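Local coordinates for hypothetical protein PH1566 (Pyrococcus horikoshii, PDB 2E3U), which probably binds RNA through two KH domains, as expected of a Dim2p-type pre-ribosomal RNA processing factor, at residues A[43-46]-A[47-51]; A[190-193]-A[194-198]. One frame throughout, in Å; residues are numbered along the deposited sequence.

Interaction 1: residues A[43-46]-A[47-51]; sequences DRIA and VLIGK
Arg44 and Val47 meet one turn apart on helix 42-49. Val47 CG1 lies over the centre of one face of the Arg44 guanidinium, 3.4 Å from Arg44 CZ. The arginine chain bends at chi2 (-63°) and chi3 (-69°), which bring the guanidinium over the valine. The exact fit is less certain, because CG1 is modelled too close to the Arg44 carbonyl. Arg44 NE also donates to the carbonyl of Ile100 on helix 87-101. An alanine in place of Arg44 would probably leave the Ile100 carbonyl without this donor and take away the flat group that covers Val47 CG1 on this side. An apolar contact joins Ile45 and Ile49, side by side and pointing the same way, with Ile45 CG2 3.8 Å from Ile49 CD1.

Backbone bonds complete the turn. Ile49 N donates to Ile45 O at 2.9 Å, and Gly50 N to Ala46 O at 2.8 Å. Gly50 then leaves helical geometry with positive phi (76°), a conformation that favours glycine. It is the first glycine of the GXXG loop of a type I KH domain, here GKKG. The backbone bonds hold the last helical turn up to Gly50, where the chain passes into this loop; in KH relatives the loop contacts nucleic acid.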
loop_
_atom_site.group_PDB
_atom_site.type_symbol
_atom_site.label_atom_id
_atom_site.label_comp_id
_atom_site.label_asym_id
_atom_site.label_seq_id
_atom_site.Cartn_x
_atom_site.Cartn_y
_atom_site.Cartn_z
ATOM N N ASP A 43 -8.098 9.335 -9.725
ATOM C CA ASP A 43 -6.705 9.755 -9.619
ATOM C C ASP A 43 -5.652 8.660 -9.971
ATOM O O ASP A 43 -4.599 8.934 -10.575
ATOM C CB ASP A 43 -6.483 10.268 -8.177
ATOM C CG ASP A 43 -5.462 11.382 -8.098
ATOM O OD1 ASP A 43 -4.327 11.107 -7.626
ATOM O OD2 ASP A 43 -5.792 12.529 -8.499
ATOM N N ARG A 44 -5.939 7.421 -9.608
ATOM C CA ARG A 44 -4.910 6.374 -9.698
ATOM C C ARG A 44 -5.000 5.427 -10.890
ATOM O O ARG A 44 -4.059 4.656 -11.157
ATOM C CB ARG A 44 -4.816 5.601 -8.377
ATOM C CG ARG A 44 -4.438 6.499 -7.213
ATOM C CD ARG A 44 -3.067 7.107 -7.399
ATOM N NE ARG A 44 -2.026 6.078 -7.286
ATOM C CZ ARG A 44 -0.723 6.313 -7.433
ATOM N NH1 ARG A 44 0.146 5.326 -7.299
ATOM N NH2 ARG A 44 -0.281 7.549 -7.674
ATOM N N ILE A 45 -6.111 5.491 -11.609
ATOM C CA ILE A 45 -6.431 4.511 -12.652
ATOM C C ILE A 45 -5.346 4.510 -13.732
ATOM O O ILE A 45 -4.855 3.428 -14.150
ATOM C CB ILE A 45 -7.822 4.809 -13.257
ATOM C CG1 ILE A 45 -8.925 4.349 -12.296
ATOM C CG2 ILE A 45 -7.987 4.186 -14.696
ATOM C CD1 ILE A 45 -10.350 4.848 -12.720
ATOM N N ALA A 46 -4.982 5.726 -14.161
ATOM C CA ALA A 46 -3.952 5.934 -15.161
ATOM C C ALA A 46 -2.613 5.279 -14.762
ATOM O O ALA A 46 -1.931 4.718 -15.616
ATOM C CB ALA A 46 -3.786 7.467 -15.498
ATOM N N VAL A 47 -2.258 5.319 -13.473
ATOM C CA VAL A 47 -1.049 4.614 -12.995
ATOM C C VAL A 47 -1.199 3.080 -12.938
ATOM O O VAL A 47 -0.236 2.338 -13.240
ATOM C CB VAL A 47 -0.445 5.233 -11.678
ATOM C CG1 VAL A 47 -1.389 5.133 -10.556
ATOM C CG2 VAL A 47 0.830 4.538 -11.276
ATOM N N LEU A 48 -2.391 2.604 -12.579
ATOM C CA LEU A 48 -2.677 1.169 -12.630
ATOM C C LEU A 48 -2.568 0.619 -14.075
ATOM O O LEU A 48 -1.988 -0.434 -14.272
ATOM C CB LEU A 48 -4.047 0.836 -12.009
ATOM C CG LEU A 48 -4.567 -0.619 -12.092
ATOM C CD1 LEU A 48 -3.710 -1.530 -11.247
ATOM C CD2 LEU A 48 -6.000 -0.734 -11.634
ATOM N N ILE A 49 -3.090 1.363 -15.061
ATOM C CA ILE A 49 -3.048 0.954 -16.468
ATOM C C ILE A 49 -1.642 1.133 -17.018
ATOM O O ILE A 49 -1.065 0.193 -17.583
ATOM C CB ILE A 49 -4.096 1.724 -17.348
ATOM C CG1 ILE A 49 -5.520 1.378 -16.916
ATOM C CG2 ILE A 49 -3.928 1.407 -18.850
ATOM C CD1 ILE A 49 -6.635 2.187 -17.618
ATOM N N GLY A 50 -1.091 2.337 -16.833
ATOM C CA GLY A 50 0.254 2.689 -17.307
ATOM C C GLY A 50 0.349 2.952 -18.800
ATOM O O GLY A 50 -0.674 2.973 -19.495
ATOM N N LYS A 51 1.589 3.123 -19.280
ATOM C CA LYS A 51 1.923 3.301 -20.709
ATOM C C LYS A 51 1.390 2.165 -21.604
ATOM O O LYS A 51 1.903 1.039 -21.573
ATOM C CB LYS A 51 3.450 3.474 -20.883
ATOM C CG LYS A 51 3.950 3.404 -22.339
ATOM C CD LYS A 51 5.469 3.579 -22.467
ATOM C CE LYS A 51 5.888 3.377 -23.918
ATOM N NZ LYS A 51 7.353 3.229 -24.102
#

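Interaction 2: residues A[190-193]-A[194-198]; sequences RGSP and HGSVY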
loop_
_atom_site.group_PDB
_atom_site.type_symbol
_atom_site.label_atom_id
_atom_site.label_comp_id
_atom_site.label_asym_id
_atom_site.label_seq_id
_atom_site.Cartn_x
_atom_site.Cartn_y
_atom_site.Cartn_z
ATOM N N ARG A 190 -0.498 10.980 17.017
ATOM C CA ARG A 190 -0.896 11.500 18.345
ATOM C C ARG A 190 0.007 12.605 18.930
ATOM O O ARG A 190 -0.201 13.038 20.050
ATOM C CB ARG A 190 -1.014 10.344 19.349
ATOM C CG ARG A 190 -2.355 9.614 19.299
ATOM C CD ARG A 190 -3.454 10.471 20.020
ATOM N NE ARG A 190 -2.863 11.243 21.130
ATOM C CZ ARG A 190 -2.771 10.770 22.399
ATOM N NH1 ARG A 190 -2.184 11.547 23.311
ATOM N NH2 ARG A 190 -3.285 9.531 22.756
ATOM N N GLY A 191 1.005 13.054 18.180
ATOM C CA GLY A 191 1.865 14.156 18.614
ATOM C C GLY A 191 3.111 13.788 19.403
ATOM O O GLY A 191 3.786 14.672 19.913
ATOM N N SER A 192 3.409 12.492 19.510
ATOM C CA SER A 192 4.628 11.997 20.129
ATOM C C SER A 192 5.893 12.659 19.540
ATOM O O SER A 192 6.077 12.696 18.317
ATOM C CB SER A 192 4.747 10.469 19.981
ATOM O OG SER A 192 4.097 9.762 21.022
ATOM N N PRO A 193 6.768 13.185 20.420
ATOM C CA PRO A 193 8.006 13.786 19.923
ATOM C C PRO A 193 8.812 12.788 19.088
ATOM O O PRO A 193 8.716 11.574 19.307
ATOM C CB PRO A 193 8.778 14.145 21.194
ATOM C CG PRO A 193 7.808 14.028 22.306
ATOM C CD PRO A 193 6.649 13.223 21.889
ATOM N N HIS A 194 9.590 13.307 18.133
ATOM C CA HIS A 194 10.397 12.497 17.243
ATOM C C HIS A 194 11.370 11.584 17.975
ATOM O O HIS A 194 11.541 10.433 17.594
ATOM C CB HIS A 194 11.148 13.411 16.257
ATOM C CG HIS A 194 10.291 13.868 15.120
ATOM N ND1 HIS A 194 10.793 14.498 14.005
ATOM C CD2 HIS A 194 8.959 13.752 14.921
ATOM C CE1 HIS A 194 9.803 14.758 13.169
ATOM N NE2 HIS A 194 8.680 14.315 13.705
ATOM N N GLY A 195 11.990 12.110 19.025
ATOM C CA GLY A 195 12.953 11.377 19.824
ATOM C C GLY A 195 12.371 10.129 20.433
ATOM O O GLY A 195 13.010 9.076 20.410
ATOM N N SER A 196 11.165 10.231 20.986
ATOM C CA SER A 196 10.497 9.046 21.501
ATOM C C SER A 196 10.225 8.017 20.382
ATOM O O SER A 196 10.429 6.813 20.583
ATOM C CB SER A 196 9.220 9.410 22.245
ATOM O OG SER A 196 8.269 9.930 21.357
ATOM N N VAL A 197 9.769 8.479 19.217
ATOM C CA VAL A 197 9.437 7.552 18.133
ATOM C C VAL A 197 10.696 6.902 17.583
ATOM O O VAL A 197 10.718 5.701 17.348
ATOM C CB VAL A 197 8.583 8.226 16.996
ATOM C CG1 VAL A 197 8.400 7.278 15.815
ATOM C CG2 VAL A 197 7.250 8.660 17.558
ATOM N N TYR A 198 11.748 7.688 17.422
ATOM C CA TYR A 198 13.022 7.192 16.920
ATOM C C TYR A 198 13.695 6.192 17.889
ATOM O O TYR A 198 14.331 5.207 17.454
ATOM C CB TYR A 198 13.963 8.356 16.575
ATOM C CG TYR A 198 13.497 9.302 15.469
ATOM C CD1 TYR A 198 13.965 10.628 15.411
ATOM C CD2 TYR A 198 12.611 8.884 14.481
ATOM C CE1 TYR A 198 13.551 11.507 14.406
ATOM C CE2 TYR A 198 12.197 9.750 13.458
ATOM C CZ TYR A 198 12.674 11.064 13.420
ATOM O OH TYR A 198 12.256 11.923 12.379
#
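The N-terminal cap of helix 194-203 is formed here, just after the preceding helix ends. Gly191, with phi 90°, closes helix 175-189 in a Schellman motif. Ser192 then carries the chain to Pro193, the N-cap residue. Its ring has no polar atom to accept from the first-turn N-H groups. Its carbonyl starts the helical bonding and accepts twice.

Val197 N donates to Pro193 O at 3.3 Å, in the carbonyl plane. Ser196 OG donates to the same Pro193 O at 2.7 Å, tilted 20° from that plane. The serine can do this because chi1 (67°) sets OG between its own backbone N and carbonyl carbon, turned back toward the start of the helix. Two carbons lie beside this hydroxyl. Ser196 OG lies 3.7 Å from Pro193 CD, and it is 3.8 Å from Ser192 CB. Ser192 CB also meets Val197 CG2 at 3.9 Å. The next helical bond, Tyr198 N to His194 O, is 2.8 Å long. His194 O also lies over one face of the Tyr198 ring, offset toward the rim.

The turn is at the surface of the chain, but its inner side packs on two helices. Val197 is buried against Ala184 and Lys187 of helix 175-189. His194 touches Leu188 there and Thr150 of helix 149-158, while Tyr198 rests on Ile153 of the latter.

How the interactions relate
Interactions 1 and 2 are separate local contacts on opposite sides of the chain's centre. Their centres are 35 Å apart and their nearest atoms about 24 Å, so neither touches the other. Each falls in a different KH sequence range. Interaction 1 closes a helix at the GXXG loop of the first KH unit. Interaction 2 opens the last helix of the chain, which follows helix 175-189 of the second. Helix 194-203 also packs on helix 149-158, which begins just after the second unit's own GXXG sequence. One contact therefore leads directly into a probable RNA-binding loop, whereas the other joins helices at the far surface.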